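Local coordinates for protein uncharacterized N-acetyltransferase D2E76_00625 (Mycobacteroides abscessus, PDB 6YCA) that probably transfers acetyl groups from acetyl-coenzyme A, which it binds, as a GCN5-related N-acetyltransferase related to Eis, but is itself unable to modify aminoglycosides, at residues E307-L319 and V334-F346. Residues are numbered along the deposited sequence; the frame is centred on the assembly and turned at random.
Sequences ETWLRLVDVEAAL and VQDTLLPHNAARF
Two donors grip D336 OD1: R311 NH2 at 2.9 Å, on the syn lone pair of the oxygen, and the backbone N of L339 at 3.1 Å, from above the carboxylate plane. The second bond makes an Asx motif, which shapes the start of the connection between strands 330-335 and 344-348 of the sterol carrier protein-like domain. Aspartate suits this place because one carboxylate can both brace its own turn and form a salt bridge with R311, whose length lets it reach across from strand 299-312. The arginine bends at chi2 (74°) and again at chi3, which carries its guanidinium to the carboxylate; its NE bonds to L312 O, and its NH1 to F146 O. Beside the salt bridge L339 CD1 meets V313 CG1. N342 fits because an amide donates and accepts at once: ND2 gives to V313 O at 3.0 Å and to D336 OD2 at 2.9 Å, both near the amide plane, while OD1 takes V315 N at 2.9 Å in a nearly straight bond (174°). The asparagine thus ties the turn to the first residue of helix 315-321. Beyond N342, V315 and F346 bury apolar surface together, with V315 CG1 3.7 Å from F346 CE2 and E316 CB 3.5 Å from CE1.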
loop_
_atom_site.group_PDB
_atom_site.type_symbol
_atom_site.label_atom_id
_atom_site.label_comp_id
_atom_site.label_asym_id
_atom_site.label_seq_id
_atom_site.Cartn_x
_atom_site.Cartn_y
_atom_site.Cartn_z
ATOM N N GLU A 307 6.573 10.964 -25.890
ATOM C CA GLU A 307 5.511 10.602 -26.820
ATOM C C GLU A 307 6.036 10.402 -28.236
ATOM O O GLU A 307 6.230 9.264 -28.677
ATOM C CB GLU A 307 4.386 11.637 -26.811
ATOM C CG GLU A 307 3.170 11.161 -27.560
ATOM C CD GLU A 307 2.061 12.182 -27.596
ATOM O OE1 GLU A 307 2.334 13.366 -27.895
ATOM O OE2 GLU A 307 0.912 11.789 -27.295
ATOM N N THR A 308 6.257 11.496 -28.958
ATOM C CA THR A 308 6.653 11.407 -30.355
ATOM C C THR A 308 8.160 11.217 -30.451
ATOM O O THR A 308 8.932 12.076 -30.007
ATOM C CB THR A 308 6.254 12.674 -31.109
ATOM O OG1 THR A 308 4.853 12.923 -30.947
ATOM C CG2 THR A 308 6.567 12.518 -32.586
ATOM N N TRP A 309 8.580 10.097 -31.027
ATOM C CA TRP A 309 9.966 9.899 -31.435
ATOM C C TRP A 309 10.024 10.270 -32.913
ATOM O O TRP A 309 9.590 9.504 -33.776
ATOM C CB TRP A 309 10.419 8.464 -31.183
ATOM C CG TRP A 309 10.615 8.150 -29.734
ATOM C CD1 TRP A 309 9.644 7.929 -28.809
ATOM C CD2 TRP A 309 11.863 8.051 -29.035
ATOM N NE1 TRP A 309 10.205 7.682 -27.582
ATOM C CE2 TRP A 309 11.567 7.754 -27.694
ATOM C CE3 TRP A 309 13.202 8.181 -29.416
ATOM C CZ2 TRP A 309 12.556 7.580 -26.731
ATOM C CZ3 TRP A 309 14.183 8.009 -28.459
ATOM C CH2 TRP A 309 13.854 7.713 -27.133
ATOM N N LEU A 310 10.533 11.465 -33.195
ATOM C CA LEU A 310 10.511 12.042 -34.531
ATOM C C LEU A 310 11.844 11.815 -35.229
ATOM O O LEU A 310 12.909 11.974 -34.626
ATOM C CB LEU A 310 10.214 13.541 -34.458
ATOM C CG LEU A 310 10.146 14.288 -35.786
ATOM C CD1 LEU A 310 9.080 13.686 -36.674
ATOM C CD2 LEU A 310 9.867 15.755 -35.544
ATOM N N ARG A 311 11.776 11.429 -36.502
ATOM C CA ARG A 311 12.955 11.217 -37.340
ATOM C C ARG A 311 12.800 12.054 -38.603
ATOM O O ARG A 311 11.896 11.805 -39.405
ATOM C CB ARG A 311 13.099 9.737 -37.685
ATOM C CG ARG A 311 14.044 9.430 -38.817
ATOM C CD ARG A 311 15.505 9.583 -38.433
ATOM N NE ARG A 311 16.247 10.245 -39.502
ATOM C CZ ARG A 311 17.523 10.020 -39.793
ATOM N NH1 ARG A 311 18.222 9.130 -39.106
ATOM N NH2 ARG A 311 18.098 10.682 -40.785
ATOM N N LEU A 312 13.672 13.046 -38.775
ATOM C CA LEU A 312 13.653 13.898 -39.962
ATOM C C LEU A 312 14.274 13.141 -41.133
ATOM O O LEU A 312 15.479 12.860 -41.134
ATOM C CB LEU A 312 14.400 15.199 -39.685
ATOM C CG LEU A 312 13.847 16.067 -38.551
ATOM C CD1 LEU A 312 14.705 17.297 -38.337
ATOM C CD2 LEU A 312 12.413 16.471 -38.834
ATOM N N VAL A 313 13.452 12.820 -42.135
ATOM C CA VAL A 313 13.925 12.068 -43.295
ATOM C C VAL A 313 14.540 12.994 -44.340
ATOM O O VAL A 313 15.612 12.709 -44.884
ATOM C CB VAL A 313 12.784 11.209 -43.876
ATOM C CG1 VAL A 313 13.282 10.374 -45.048
ATOM C CG2 VAL A 313 12.186 10.318 -42.793
ATOM N N ASP A 314 13.876 14.107 -44.646
ATOM C CA ASP A 314 14.427 15.146 -45.518
ATOM C C ASP A 314 14.522 16.414 -44.676
ATOM O O ASP A 314 13.528 17.124 -44.495
ATOM C CB ASP A 314 13.562 15.354 -46.758
ATOM C CG ASP A 314 14.253 16.194 -47.828
ATOM O OD1 ASP A 314 15.156 16.988 -47.494
ATOM O OD2 ASP A 314 13.888 16.060 -49.014
ATOM N N VAL A 315 15.718 16.694 -44.156
ATOM C CA VAL A 315 15.882 17.800 -43.215
ATOM C C VAL A 315 15.555 19.138 -43.867
ATOM O O VAL A 315 14.859 19.973 -43.277
ATOM C CB VAL A 315 17.291 17.777 -42.594
ATOM C CG1 VAL A 315 17.566 19.069 -41.846
ATOM C CG2 VAL A 315 17.434 16.580 -41.670
ATOM N N GLU A 316 16.043 19.368 -45.089
ATOM C CA GLU A 316 15.823 20.663 -45.730
ATOM C C GLU A 316 14.337 20.926 -45.948
ATOM O O GLU A 316 13.832 22.011 -45.634
ATOM C CB GLU A 316 16.599 20.754 -47.044
ATOM C CG GLU A 316 16.389 22.077 -47.780
ATOM C CD GLU A 316 17.279 22.234 -49.002
ATOM O OE1 GLU A 316 17.845 21.222 -49.462
ATOM O OE2 GLU A 316 17.395 23.371 -49.515
ATOM N N ALA A 317 13.615 19.935 -46.473
ATOM C CA ALA A 317 12.189 20.117 -46.717
ATOM C C ALA A 317 11.405 20.267 -45.421
ATOM O O ALA A 317 10.406 20.995 -45.384
ATOM C CB ALA A 317 11.647 18.966 -47.560
ATOM N N ALA A 318 11.834 19.594 -44.352
ATOM C CA ALA A 318 11.168 19.756 -43.064
ATOM C C ALA A 318 11.361 21.172 -42.532
ATOM O O ALA A 318 10.398 21.825 -42.110
ATOM C CB ALA A 318 11.692 18.722 -42.067
ATOM N N LEU A 319 12.602 21.667 -42.562
ATOM C CA LEU A 319 12.880 23.018 -42.088
ATOM C C LEU A 319 12.129 24.066 -42.895
ATOM O O LEU A 319 11.803 25.136 -42.373
ATOM C CB LEU A 319 14.383 23.287 -42.145
ATOM C CG LEU A 319 15.235 22.438 -41.206
ATOM C CD1 LEU A 319 16.714 22.666 -41.480
ATOM C CD2 LEU A 319 14.886 22.750 -39.761
ATOM N N VAL A 334 24.059 20.124 -39.786
ATOM C CA VAL A 334 23.370 18.924 -39.329
ATOM C C VAL A 334 24.216 17.709 -39.680
ATOM O O VAL A 334 24.733 17.607 -40.800
ATOM C CB VAL A 334 21.972 18.821 -39.961
ATOM C CG1 VAL A 334 21.229 17.606 -39.419
ATOM C CG2 VAL A 334 21.191 20.104 -39.715
ATOM N N GLN A 335 24.362 16.797 -38.721
ATOM C CA GLN A 335 25.047 15.530 -38.931
ATOM C C GLN A 335 24.025 14.407 -39.004
ATOM O O GLN A 335 23.180 14.273 -38.113
ATOM C CB GLN A 335 26.061 15.250 -37.824
ATOM C CG GLN A 335 26.751 13.907 -37.975
ATOM C CD GLN A 335 27.999 13.797 -37.124
ATOM O OE1 GLN A 335 29.053 14.331 -37.479
ATOM N NE2 GLN A 335 27.889 13.102 -35.994
ATOM N N ASP A 336 24.113 13.594 -40.053
ATOM C CA ASP A 336 23.176 12.499 -40.275
ATOM C C ASP A 336 23.942 11.330 -40.867
ATOM O O ASP A 336 24.459 11.426 -41.982
ATOM C CB ASP A 336 22.051 12.938 -41.216
ATOM C CG ASP A 336 20.847 12.025 -41.153
ATOM O OD1 ASP A 336 21.018 10.825 -40.847
ATOM O OD2 ASP A 336 19.723 12.516 -41.391
ATOM N N THR A 337 24.016 10.228 -40.121
ATOM C CA THR A 337 24.779 9.072 -40.578
ATOM C C THR A 337 23.965 8.179 -41.507
ATOM O O THR A 337 24.468 7.743 -42.546
ATOM C CB THR A 337 25.265 8.267 -39.371
ATOM O OG1 THR A 337 26.104 9.091 -38.554
ATOM C CG2 THR A 337 26.044 7.044 -39.825
ATOM N N LEU A 338 22.707 7.903 -41.156
ATOM C CA LEU A 338 21.904 7.001 -41.977
ATOM C C LEU A 338 21.558 7.629 -43.319
ATOM O O LEU A 338 21.574 6.947 -44.351
ATOM C CB LEU A 338 20.633 6.592 -41.236
ATOM C CG LEU A 338 20.717 5.332 -40.374
ATOM C CD1 LEU A 338 21.553 5.574 -39.123
ATOM C CD2 LEU A 338 19.324 4.846 -40.013
ATOM N N LEU A 339 21.245 8.921 -43.330
ATOM C CA LEU A 339 20.857 9.629 -44.547
ATOM C C LEU A 339 21.874 10.732 -44.793
ATOM O O LEU A 339 21.660 11.886 -44.389
ATOM C CB LEU A 339 19.449 10.197 -44.401
ATOM C CG LEU A 339 18.389 9.132 -44.121
ATOM C CD1 LEU A 339 17.015 9.756 -43.924
ATOM C CD2 LEU A 339 18.367 8.105 -45.243
ATOM N N PRO A 340 22.994 10.428 -45.460
ATOM C CA PRO A 340 24.020 11.460 -45.701
ATOM C C PRO A 340 23.535 12.614 -46.560
ATOM O O PRO A 340 24.218 13.646 -46.618
ATOM C CB PRO A 340 25.153 10.687 -46.388
ATOM C CG PRO A 340 24.902 9.250 -46.039
ATOM C CD PRO A 340 23.414 9.107 -45.950
ATOM N N HIS A 341 22.390 12.466 -47.231
ATOM C CA HIS A 341 21.807 13.575 -47.974
ATOM C C HIS A 341 21.502 14.756 -47.059
ATOM O O HIS A 341 21.510 15.907 -47.508
ATOM C CB HIS A 341 20.549 13.098 -48.702
ATOM C CG HIS A 341 19.835 14.177 -49.456
ATOM N ND1 HIS A 341 20.403 14.842 -50.522
ATOM C CD2 HIS A 341 18.593 14.696 -49.307
ATOM C CE1 HIS A 341 19.545 15.732 -50.991
ATOM N NE2 HIS A 341 18.439 15.663 -50.272
ATOM N N ASN A 342 21.243 14.494 -45.776
ATOM C CA ASN A 342 20.950 15.546 -44.809
ATOM C C ASN A 342 22.194 16.163 -44.182
ATOM O O ASN A 342 22.097 17.235 -43.573
ATOM C CB ASN A 342 20.044 15.008 -43.697
ATOM C CG ASN A 342 18.699 14.544 -44.215
ATOM O OD1 ASN A 342 18.070 15.220 -45.029
ATOM N ND2 ASN A 342 18.251 13.384 -43.747
ATOM N N ALA A 343 23.353 15.521 -44.309
ATOM C CA ALA A 343 24.582 16.057 -43.740
ATOM C C ALA A 343 25.051 17.269 -44.531
ATOM O O ALA A 343 25.797 17.131 -45.504
ATOM C CB ALA A 343 25.673 14.986 -43.714
ATOM N N ALA A 344 24.620 18.458 -44.121
ATOM C CA ALA A 344 24.947 19.691 -44.823
ATOM C C ALA A 344 24.711 20.862 -43.873
ATOM O O ALA A 344 24.454 20.671 -42.679
ATOM C CB ALA A 344 24.125 19.815 -46.108
ATOM N N ARG A 345 24.828 22.078 -44.397
ATOM C CA ARG A 345 24.558 23.296 -43.645
ATOM C C ARG A 345 23.344 23.984 -44.249
ATOM O O ARG A 345 23.274 24.164 -45.468
ATOM C CB ARG A 345 25.757 24.243 -43.692
ATOM C CG ARG A 345 27.012 23.710 -43.024
ATOM C CD ARG A 345 28.194 24.625 -43.297
ATOM N NE ARG A 345 29.445 24.064 -42.799
ATOM C CZ ARG A 345 30.630 24.647 -42.937
ATOM N NH1 ARG A 345 30.727 25.814 -43.560
ATOM N NH2 ARG A 345 31.718 24.062 -42.455
ATOM N N PHE A 346 22.393 24.371 -43.400
ATOM C CA PHE A 346 21.151 24.987 -43.848
ATOM C C PHE A 346 20.992 26.353 -43.201
ATOM O O PHE A 346 21.051 26.473 -41.973
ATOM C CB PHE A 346 19.940 24.126 -43.484
ATOM C CG PHE A 346 20.030 22.716 -43.972
ATOM C CD1 PHE A 346 19.699 22.402 -45.277
ATOM C CD2 PHE A 346 20.444 21.700 -43.127
ATOM C CE1 PHE A 346 19.779 21.101 -45.729
ATOM C CE2 PHE A 346 20.526 20.396 -43.574
ATOM C CZ PHE A 346 20.192 20.095 -44.876
#